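Local atomic coordinates of amine Dehydrogenase (Pseudomonas putida, PDB entry 1JMX), a protein that probably transfers electrons through bound heme c, as the heme-carrying alpha subunit of a quinohemoprotein amine dehydrogenase. Residues A[233-241]-A[251-260]; A[177-186]-A[199-210]. One frame throughout, in Å; residues are numbered along the deposited sequence.

Overall arrangement
Both interactions are neighbouring parts of one antiparallel barrel of eight strands, their centres about 10 Å apart. Interaction 2 is built on its first hairpin, strands 182-190 and 194-204, with 199-210 running on into strand 209-218; interaction 1 lies further along the chain, on strands 237-244 and 247-256, with 251-260 running into strand 259-266. They meet inside the barrel, where M260 CE of interaction 1 lies 3.4 Å from W184 CZ2 of interaction 2 and W238 CZ3 comes within 3.7 Å of F210 CD2. Interaction 1 also has an outer side turned to the heme-binding part of the chain: the side chain of E237 is about 10 Å from that of K32, which binds one of the two hemes. Interaction 2 is away from the heme sites.

Interaction 1. Residues A[233-241]-A[251-260]; sequences YNGYEWRGN and QVFAALDGEM
W238 is met by Q251, F253 and M260, each in a different way. With CG anti to the backbone N (chi1 173°), its indole runs alongside the side chains of Q251 and F253, all three pointing the same way. NE1 gives a fairly straight hydrogen bond (163°) to Q251 OE1 at 3.0 Å; the oxygen lies in the indole plane, whereas the N-H arrives from above the plane of the amide. A glutamine suits this position because its extended chain carries an acceptor to a buried N-H. The F253 ring is almost parallel to the five-membered ring of W238 (planes at 9°) but slid aside, so the two barely overlap and touch chiefly through W238 CD1 and F253 CD2, 3.4 Å apart. M260 lays its flexible thioether over an indole face: CE is 4.2 Å from the centroid of the six-membered ring of W238, a CH-pi contact, and SD makes a Met-aromatic contact with the five-membered ring. These side chains face the interior of an antiparallel beta barrel, in which 237-244 and 247-256 form a hairpin and M260 comes from the next strand, 259-266. G240 stands beside the glutamine, where a CB would come within 2.8 Å of Q251 OE1 and clash.

On the outer face, R239 bends at chi2 and lays its guanidinium over V252, with CZ 3.7 Å from CG1. Both NH1 and NH2 grip the single oxygen OE1 of E237, NH1 at 2.9 Å, and approach it from the same face of the carboxylate. E35 is a second partner of R239, and R79 holds the other oxygen of E237. At the strand's start, Y236 and E237 both face Y233, a classic beta bulge, and Y236 CB packs at 3.4 Å against L256 CD2.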
loop_
_atom_site.group_PDB
_atom_site.type_symbol
_atom_site.label_atom_id
_atom_site.label_comp_id
_atom_site.label_asym_id
_atom_site.label_seq_id
_atom_site.Cartn_x
_atom_site.Cartn_y
_atom_site.Cartn_z
ATOM N N TYR A 233 -3.169 -18.558 22.206
ATOM C CA TYR A 233 -1.751 -18.214 22.198
ATOM C C TYR A 233 -1.392 -17.320 23.366
ATOM O O TYR A 233 -2.149 -16.425 23.728
ATOM C CB TYR A 233 -1.386 -17.460 20.920
ATOM C CG TYR A 233 -1.617 -18.215 19.643
ATOM C CD1 TYR A 233 -2.697 -17.910 18.821
ATOM C CD2 TYR A 233 -0.726 -19.202 19.226
ATOM C CE1 TYR A 233 -2.884 -18.562 17.615
ATOM C CE2 TYR A 233 -0.902 -19.860 18.023
ATOM C CZ TYR A 233 -1.980 -19.533 17.221
ATOM O OH TYR A 233 -2.149 -20.164 16.019
ATOM N N ASN A 234 -0.232 -17.575 23.954
ATOM C CA ASN A 234 0.288 -16.780 25.061
ATOM C C ASN A 234 -0.688 -16.543 26.215
ATOM O O ASN A 234 -0.655 -15.496 26.852
ATOM C CB ASN A 234 0.819 -15.446 24.521
ATOM C CG ASN A 234 1.732 -14.732 25.499
ATOM O OD1 ASN A 234 2.303 -15.343 26.394
ATOM N ND2 ASN A 234 1.874 -13.426 25.327
ATOM N N GLY A 235 -1.578 -17.503 26.452
ATOM C CA GLY A 235 -2.518 -17.400 27.554
ATOM C C GLY A 235 -3.673 -16.428 27.441
ATOM O O GLY A 235 -4.524 -16.408 28.328
ATOM N N TYR A 236 -3.724 -15.630 26.374
ATOM C CA TYR A 236 -4.817 -14.672 26.203
ATOM C C TYR A 236 -5.219 -14.419 24.754
ATOM O O TYR A 236 -6.363 -14.060 24.495
ATOM C CB TYR A 236 -4.507 -13.340 26.903
ATOM C CG TYR A 236 -3.536 -12.428 26.174
ATOM C CD1 TYR A 236 -3.984 -11.275 25.528
ATOM C CD2 TYR A 236 -2.172 -12.714 26.141
ATOM C CE1 TYR A 236 -3.100 -10.428 24.872
ATOM C CE2 TYR A 236 -1.278 -11.876 25.488
ATOM C CZ TYR A 236 -1.745 -10.735 24.860
ATOM O OH TYR A 236 -0.858 -9.889 24.248
ATOM N N GLU A 237 -4.291 -14.618 23.815
ATOM C CA GLU A 237 -4.570 -14.399 22.394
ATOM C C GLU A 237 -5.405 -15.498 21.752
ATOM O O GLU A 237 -4.890 -16.487 21.230
ATOM C CB GLU A 237 -3.277 -14.173 21.607
ATOM C CG GLU A 237 -2.596 -12.833 21.880
ATOM C CD GLU A 237 -3.326 -11.629 21.275
ATOM O OE1 GLU A 237 -4.468 -11.762 20.782
ATOM O OE2 GLU A 237 -2.743 -10.527 21.293
ATOM N N TRP A 238 -6.713 -15.274 21.769
ATOM C CA TRP A 238 -7.694 -16.197 21.229
ATOM C C TRP A 238 -7.887 -16.043 19.724
ATOM O O TRP A 238 -8.211 -14.963 19.236
ATOM C CB TRP A 238 -9.019 -15.975 21.957
ATOM C CG TRP A 238 -10.186 -16.735 21.418
ATOM C CD1 TRP A 238 -10.963 -16.397 20.345
ATOM C CD2 TRP A 238 -10.760 -17.923 21.972
ATOM N NE1 TRP A 238 -11.990 -17.298 20.202
ATOM C CE2 TRP A 238 -11.892 -18.245 21.187
ATOM C CE3 TRP A 238 -10.431 -18.747 23.058
ATOM C CZ2 TRP A 238 -12.701 -19.359 21.458
ATOM C CZ3 TRP A 238 -11.231 -19.850 23.325
ATOM C CH2 TRP A 238 -12.353 -20.147 22.527
ATOM N N ARG A 239 -7.696 -17.141 18.999
ATOM C CA ARG A 239 -7.870 -17.160 17.555
ATOM C C ARG A 239 -8.825 -18.285 17.218
ATOM O O ARG A 239 -8.537 -19.444 17.473
ATOM C CB ARG A 239 -6.531 -17.381 16.843
ATOM C CG ARG A 239 -5.556 -16.249 17.022
ATOM C CD ARG A 239 -6.084 -14.961 16.417
ATOM N NE ARG A 239 -5.143 -13.869 16.624
ATOM C CZ ARG A 239 -4.986 -13.237 17.779
ATOM N NH1 ARG A 239 -5.715 -13.575 18.830
ATOM N NH2 ARG A 239 -4.067 -12.298 17.898
ATOM N N GLY A 240 -9.961 -17.949 16.627
ATOM C CA GLY A 240 -10.915 -18.982 16.301
ATOM C C GLY A 240 -11.542 -18.869 14.937
ATOM O O GLY A 240 -11.392 -17.868 14.242
ATOM N N ASN A 241 -12.200 -19.949 14.530
ATOM C CA ASN A 241 -12.886 -19.987 13.256
ATOM C C ASN A 241 -14.217 -20.666 13.505
ATOM O O ASN A 241 -14.270 -21.816 13.948
ATOM C CB ASN A 241 -12.087 -20.760 12.207
ATOM C CG ASN A 241 -12.696 -20.633 10.827
ATOM O OD1 ASN A 241 -13.575 -21.417 10.431
ATOM N ND2 ASN A 241 -12.271 -19.610 10.101
ATOM N N GLN A 251 -12.213 -15.261 14.633
ATOM C CA GLN A 251 -12.407 -14.590 15.905
ATOM C C GLN A 251 -11.037 -14.188 16.415
ATOM O O GLN A 251 -10.171 -15.035 16.601
ATOM C CB GLN A 251 -13.035 -15.533 16.939
ATOM C CG GLN A 251 -14.385 -16.112 16.567
ATOM C CD GLN A 251 -14.976 -16.949 17.680
ATOM O OE1 GLN A 251 -14.272 -17.720 18.334
ATOM N NE2 GLN A 251 -16.270 -16.792 17.912
ATOM N N VAL A 252 -10.823 -12.895 16.595
ATOM C CA VAL A 252 -9.561 -12.406 17.126
ATOM C C VAL A 252 -9.931 -11.670 18.414
ATOM O O VAL A 252 -10.348 -10.503 18.393
ATOM C CB VAL A 252 -8.836 -11.471 16.125
ATOM C CG1 VAL A 252 -7.597 -10.873 16.758
ATOM C CG2 VAL A 252 -8.477 -12.240 14.859
ATOM N N PHE A 253 -9.874 -12.399 19.522
ATOM C CA PHE A 253 -10.218 -11.835 20.820
ATOM C C PHE A 253 -9.032 -11.885 21.758
ATOM O O PHE A 253 -8.045 -12.582 21.511
ATOM C CB PHE A 253 -11.356 -12.622 21.496
ATOM C CG PHE A 253 -12.567 -12.846 20.634
ATOM C CD1 PHE A 253 -12.978 -11.901 19.704
ATOM C CD2 PHE A 253 -13.299 -14.023 20.755
ATOM C CE1 PHE A 253 -14.093 -12.126 18.904
ATOM C CE2 PHE A 253 -14.417 -14.254 19.960
ATOM C CZ PHE A 253 -14.811 -13.300 19.031
ATOM N N ALA A 254 -9.149 -11.115 22.830
ATOM C CA ALA A 254 -8.164 -11.076 23.885
ATOM C C ALA A 254 -9.005 -11.595 25.035
ATOM O O ALA A 254 -10.035 -11.017 25.361
ATOM C CB ALA A 254 -7.717 -9.666 24.151
ATOM N N ALA A 255 -8.632 -12.766 25.541
ATOM C CA ALA A 255 -9.328 -13.414 26.644
ATOM C C ALA A 255 -8.594 -13.120 27.940
ATOM O O ALA A 255 -7.556 -13.715 28.231
ATOM C CB ALA A 255 -9.401 -14.916 26.401
ATOM N N LEU A 256 -9.142 -12.195 28.716
ATOM C CA LEU A 256 -8.542 -11.792 29.980
ATOM C C LEU A 256 -9.578 -11.618 31.094
ATOM O O LEU A 256 -10.628 -11.013 30.874
ATOM C CB LEU A 256 -7.803 -10.464 29.789
ATOM C CG LEU A 256 -6.647 -10.421 28.787
ATOM C CD1 LEU A 256 -6.290 -8.970 28.483
ATOM C CD2 LEU A 256 -5.448 -11.203 29.338
ATOM N N ASP A 257 -9.283 -12.161 32.278
ATOM C CA ASP A 257 -10.164 -12.019 33.443
ATOM C C ASP A 257 -11.602 -12.530 33.175
ATOM O O ASP A 257 -12.584 -11.909 33.584
ATOM C CB ASP A 257 -10.119 -10.530 33.874
ATOM C CG ASP A 257 -11.139 -10.167 34.949
ATOM O OD1 ASP A 257 -10.933 -10.522 36.135
ATOM O OD2 ASP A 257 -12.143 -9.493 34.599
ATOM N N GLY A 258 -11.712 -13.671 32.492
ATOM C CA GLY A 258 -13.021 -14.239 32.174
ATOM C C GLY A 258 -13.893 -13.335 31.313
ATOM O O GLY A 258 -15.123 -13.339 31.404
ATOM N N GLU A 259 -13.237 -12.585 30.440
ATOM C CA GLU A 259 -13.899 -11.649 29.561
ATOM C C GLU A 259 -13.174 -11.718 28.227
ATOM O O GLU A 259 -11.950 -11.798 28.184
ATOM C CB GLU A 259 -13.769 -10.253 30.160
ATOM C CG GLU A 259 -14.796 -9.243 29.683
ATOM C CD GLU A 259 -14.552 -7.850 30.251
ATOM O OE1 GLU A 259 -15.006 -6.864 29.625
ATOM O OE2 GLU A 259 -13.895 -7.733 31.311
ATOM N N MET A 260 -13.936 -11.756 27.144
ATOM C CA MET A 260 -13.362 -11.805 25.812
ATOM C C MET A 260 -13.730 -10.576 25.018
ATOM O O MET A 260 -14.906 -10.258 24.860
ATOM C CB MET A 260 -13.830 -13.043 25.060
ATOM C CG MET A 260 -13.066 -14.280 25.433
ATOM S SD MET A 260 -13.563 -15.657 24.439
ATOM C CE MET A 260 -13.222 -17.040 25.591
#

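Interaction 2. Residues A[177-186]-A[199-210]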
loop_
_atom_site.group_PDB
_atom_site.type_symbol
_atom_site.label_atom_id
_atom_site.label_comp_id
_atom_site.label_asym_id
_atom_site.label_seq_id
_atom_site.Cartn_x
_atom_site.Cartn_y
_atom_site.Cartn_z
ATOM N N ALA A 177 -5.097 -22.605 29.665
ATOM C CA ALA A 177 -6.272 -22.703 28.808
ATOM C C ALA A 177 -7.444 -23.361 29.525
ATOM O O ALA A 177 -8.571 -23.338 29.035
ATOM C CB ALA A 177 -5.924 -23.479 27.534
ATOM N N ASP A 178 -7.171 -23.972 30.672
ATOM C CA ASP A 178 -8.214 -24.627 31.452
ATOM C C ASP A 178 -9.176 -23.593 32.058
ATOM O O ASP A 178 -10.258 -23.944 32.533
ATOM C CB ASP A 178 -7.584 -25.486 32.561
ATOM C CG ASP A 178 -7.030 -24.652 33.716
ATOM O OD1 ASP A 178 -6.500 -23.544 33.486
ATOM O OD2 ASP A 178 -7.122 -25.111 34.871
ATOM N N ALA A 179 -8.767 -22.325 32.045
ATOM C CA ALA A 179 -9.576 -21.230 32.579
ATOM C C ALA A 179 -10.647 -20.716 31.613
ATOM O O ALA A 179 -11.491 -19.912 32.006
ATOM C CB ALA A 179 -8.677 -20.072 33.003
ATOM N N LEU A 180 -10.629 -21.189 30.366
ATOM C CA LEU A 180 -11.588 -20.727 29.358
ATOM C C LEU A 180 -12.850 -21.555 29.101
ATOM O O LEU A 180 -13.865 -21.002 28.680
ATOM C CB LEU A 180 -10.877 -20.443 28.029
ATOM C CG LEU A 180 -9.721 -19.439 28.078
ATOM C CD1 LEU A 180 -9.188 -19.226 26.684
ATOM C CD2 LEU A 180 -10.171 -18.117 28.684
ATOM N N PRO A 181 -12.799 -22.886 29.296
ATOM C CA PRO A 181 -14.011 -23.672 29.048
ATOM C C PRO A 181 -15.215 -23.248 29.901
ATOM O O PRO A 181 -15.058 -22.826 31.049
ATOM C CB PRO A 181 -13.555 -25.096 29.366
ATOM C CG PRO A 181 -12.135 -25.083 28.905
ATOM C CD PRO A 181 -11.648 -23.780 29.511
ATOM N N GLY A 182 -16.405 -23.347 29.314
ATOM C CA GLY A 182 -17.621 -22.975 30.011
ATOM C C GLY A 182 -18.574 -22.269 29.071
ATOM O O GLY A 182 -18.397 -22.318 27.855
ATOM N N GLN A 183 -19.585 -21.607 29.622
ATOM C CA GLN A 183 -20.546 -20.887 28.800
ATOM C C GLN A 183 -20.154 -19.417 28.801
ATOM O O GLN A 183 -19.693 -18.882 29.817
ATOM C CB GLN A 183 -21.974 -21.064 29.323
ATOM C CG GLN A 183 -22.409 -22.522 29.534
ATOM C CD GLN A 183 -22.302 -23.385 28.278
ATOM O OE1 GLN A 183 -22.403 -22.885 27.157
ATOM N NE2 GLN A 183 -22.106 -24.694 28.466
ATOM N N TRP A 184 -20.320 -18.774 27.653
ATOM C CA TRP A 184 -19.956 -17.377 27.516
ATOM C C TRP A 184 -21.056 -16.553 26.879
ATOM O O TRP A 184 -21.327 -16.690 25.692
ATOM C CB TRP A 184 -18.689 -17.244 26.664
ATOM C CG TRP A 184 -17.438 -17.699 27.338
ATOM C CD1 TRP A 184 -17.051 -18.991 27.577
ATOM C CD2 TRP A 184 -16.379 -16.866 27.824
ATOM N NE1 TRP A 184 -15.816 -19.010 28.176
ATOM C CE2 TRP A 184 -15.378 -17.721 28.339
ATOM C CE3 TRP A 184 -16.175 -15.479 27.872
ATOM C CZ2 TRP A 184 -14.188 -17.233 28.895
ATOM C CZ3 TRP A 184 -14.994 -14.994 28.426
ATOM C CH2 TRP A 184 -14.016 -15.869 28.930
ATOM N N ALA A 185 -21.665 -15.668 27.658
ATOM C CA ALA A 185 -22.715 -14.801 27.134
ATOM C C ALA A 185 -22.046 -13.719 26.306
ATOM O O ALA A 185 -21.119 -13.063 26.778
ATOM C CB ALA A 185 -23.502 -14.166 28.281
ATOM N N PHE A 186 -22.487 -13.540 25.068
ATOM C CA PHE A 186 -21.892 -12.511 24.231
ATOM C C PHE A 186 -22.874 -11.491 23.653
ATOM O O PHE A 186 -24.079 -11.738 23.523
ATOM C CB PHE A 186 -21.023 -13.128 23.115
ATOM C CG PHE A 186 -21.805 -13.799 22.015
ATOM C CD1 PHE A 186 -21.993 -15.177 22.018
ATOM C CD2 PHE A 186 -22.336 -13.054 20.962
ATOM C CE1 PHE A 186 -22.697 -15.808 20.991
ATOM C CE2 PHE A 186 -23.043 -13.675 19.931
ATOM C CZ PHE A 186 -23.223 -15.056 19.946
ATOM N N VAL A 199 -24.999 -17.086 23.240
ATOM C CA VAL A 199 -24.127 -17.822 24.142
ATOM C C VAL A 199 -23.131 -18.656 23.355
ATOM O O VAL A 199 -23.478 -19.347 22.403
ATOM C CB VAL A 199 -24.941 -18.734 25.115
ATOM C CG1 VAL A 199 -23.998 -19.573 25.977
ATOM C CG2 VAL A 199 -25.815 -17.879 26.018
ATOM N N MET A 200 -21.875 -18.542 23.750
ATOM C CA MET A 200 -20.810 -19.279 23.121
ATOM C C MET A 200 -20.323 -20.313 24.115
ATOM O O MET A 200 -19.929 -19.994 25.235
ATOM C CB MET A 200 -19.674 -18.343 22.722
ATOM C CG MET A 200 -18.597 -19.026 21.899
ATOM S SD MET A 200 -17.336 -17.876 21.317
ATOM C CE MET A 200 -16.418 -17.546 22.815
ATOM N N SER A 201 -20.449 -21.567 23.716
ATOM C CA SER A 201 -20.027 -22.681 24.530
ATOM C C SER A 201 -18.618 -23.092 24.104
ATOM O O SER A 201 -18.370 -23.420 22.943
ATOM C CB SER A 201 -21.010 -23.840 24.344
ATOM O OG SER A 201 -20.697 -24.939 25.189
ATOM N N VAL A 202 -17.691 -23.022 25.047
ATOM C CA VAL A 202 -16.303 -23.389 24.804
ATOM C C VAL A 202 -16.035 -24.672 25.569
ATOM O O VAL A 202 -16.286 -24.742 26.767
ATOM C CB VAL A 202 -15.333 -22.297 25.318
ATOM C CG1 VAL A 202 -13.902 -22.666 24.987
ATOM C CG2 VAL A 202 -15.686 -20.949 24.719
ATOM N N THR A 203 -15.585 -25.702 24.864
ATOM C CA THR A 203 -15.271 -26.981 25.498
ATOM C C THR A 203 -13.845 -27.328 25.097
ATOM O O THR A 203 -13.413 -27.007 23.998
ATOM C CB THR A 203 -16.240 -28.130 25.056
ATOM O OG1 THR A 203 -16.030 -28.441 23.678
ATOM C CG2 THR A 203 -17.702 -27.730 25.253
ATOM N N PRO A 204 -13.101 -28.009 25.977
ATOM C CA PRO A 204 -11.713 -28.380 25.679
ATOM C C PRO A 204 -11.517 -29.390 24.550
ATOM O O PRO A 204 -12.449 -30.074 24.108
ATOM C CB PRO A 204 -11.221 -28.942 27.013
ATOM C CG PRO A 204 -12.453 -29.621 27.544
ATOM C CD PRO A 204 -13.522 -28.564 27.277
ATOM N N ASP A 205 -10.281 -29.441 24.081
ATOM C CA ASP A 205 -9.854 -30.344 23.024
ATOM C C ASP A 205 -8.352 -30.537 23.284
ATOM O O ASP A 205 -7.858 -30.215 24.374
ATOM C CB ASP A 205 -10.101 -29.701 21.651
ATOM C CG ASP A 205 -10.236 -30.724 20.533
ATOM O OD1 ASP A 205 -10.230 -30.315 19.354
ATOM O OD2 ASP A 205 -10.358 -31.939 20.822
ATOM N N GLN A 206 -7.626 -31.048 22.298
ATOM C CA GLN A 206 -6.190 -31.271 22.443
ATOM C C GLN A 206 -5.376 -30.008 22.772
ATOM O O GLN A 206 -5.389 -29.041 22.008
ATOM C CB GLN A 206 -5.643 -31.900 21.153
ATOM C CG GLN A 206 -6.066 -31.143 19.870
ATOM C CD GLN A 206 -4.897 -30.796 18.932
ATOM O OE1 GLN A 206 -4.711 -31.440 17.887
ATOM N NE2 GLN A 206 -4.125 -29.752 19.287
ATOM N N GLY A 207 -4.680 -30.022 23.908
ATOM C CA GLY A 207 -3.828 -28.902 24.299
ATOM C C GLY A 207 -4.455 -27.540 24.564
ATOM O O GLY A 207 -5.217 -27.376 25.516
ATOM N N ASP A 208 -4.051 -26.536 23.784
ATOM C CA ASP A 208 -4.592 -25.176 23.926
ATOM C C ASP A 208 -5.656 -24.857 22.883
ATOM O O ASP A 208 -5.927 -23.692 22.596
ATOM C CB ASP A 208 -3.475 -24.128 23.872
ATOM C CG ASP A 208 -2.611 -24.122 25.121
ATOM O OD1 ASP A 208 -1.535 -23.482 25.098
ATOM O OD2 ASP A 208 -3.008 -24.747 26.130
ATOM N N THR A 209 -6.236 -25.901 22.301
ATOM C CA THR A 209 -7.288 -25.749 21.307
ATOM C C THR A 209 -8.631 -26.076 21.978
ATOM O O THR A 209 -8.669 -26.705 23.041
ATOM C CB THR A 209 -7.057 -26.668 20.085
ATOM O OG1 THR A 209 -7.291 -28.026 20.453
ATOM C CG2 THR A 209 -5.633 -26.546 19.585
ATOM N N PHE A 210 -9.727 -25.634 21.366
ATOM C CA PHE A 210 -11.058 -25.855 21.920
ATOM C C PHE A 210 -12.069 -26.061 20.812
ATOM O O PHE A 210 -11.802 -25.771 19.640
ATOM C CB PHE A 210 -11.540 -24.625 22.710
ATOM C CG PHE A 210 -10.586 -24.140 23.764
ATOM C CD1 PHE A 210 -10.667 -24.619 25.070
ATOM C CD2 PHE A 210 -9.625 -23.174 23.463
ATOM C CE1 PHE A 210 -9.811 -24.146 26.055
ATOM C CE2 PHE A 210 -8.760 -22.693 24.444
ATOM C CZ PHE A 210 -8.853 -23.177 25.740
#
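M200 N donates a nearly straight hydrogen bond of 2.7 Å (173°) to W184 O. M200 O in turn accepts from W184 N, through a more bent bond, in the usual pattern of an antiparallel hydrogen-bonded pair. This is the first hairpin of the beta barrel, strands 182-190 and 194-204. Residue G182 begins the pairing, its N bonded to V202 O at 2.9 Å; at its backbone angles (phi 141°) a CB would be jammed against the preceding carbonyl oxygen, so only glycine fits comfortably.

W184 has CG beside its backbone N (chi1 -72°), which swings the indole back along its own strand. There NE1 reaches L180 O at 2.8 Å, with the oxygen close to the ring plane, while CD1 rests 3.7 Å from V202 CG2 and the six-membered ring packs against M260. A leucine here, having no N-H, would probably leave L180 O short of a partner and open a gap beside V202 and M260. F186, further along, turns its ring edge toward M200 N and meets F276 on the last barrel strand.

At the other end, A177, at the start of the 3-10 segment 177-179, and L180 and P181 beyond it pack on F210. A177, small enough to come close, brings CB to 3.4 Å from F210 CZ, and the rigid ring of P181 crosses F210 at about a right angle, CG 3.8 Å from CE1. A177 O lies in the plane of the F210 ring, at its edge, 3.3 Å from F210 CE1.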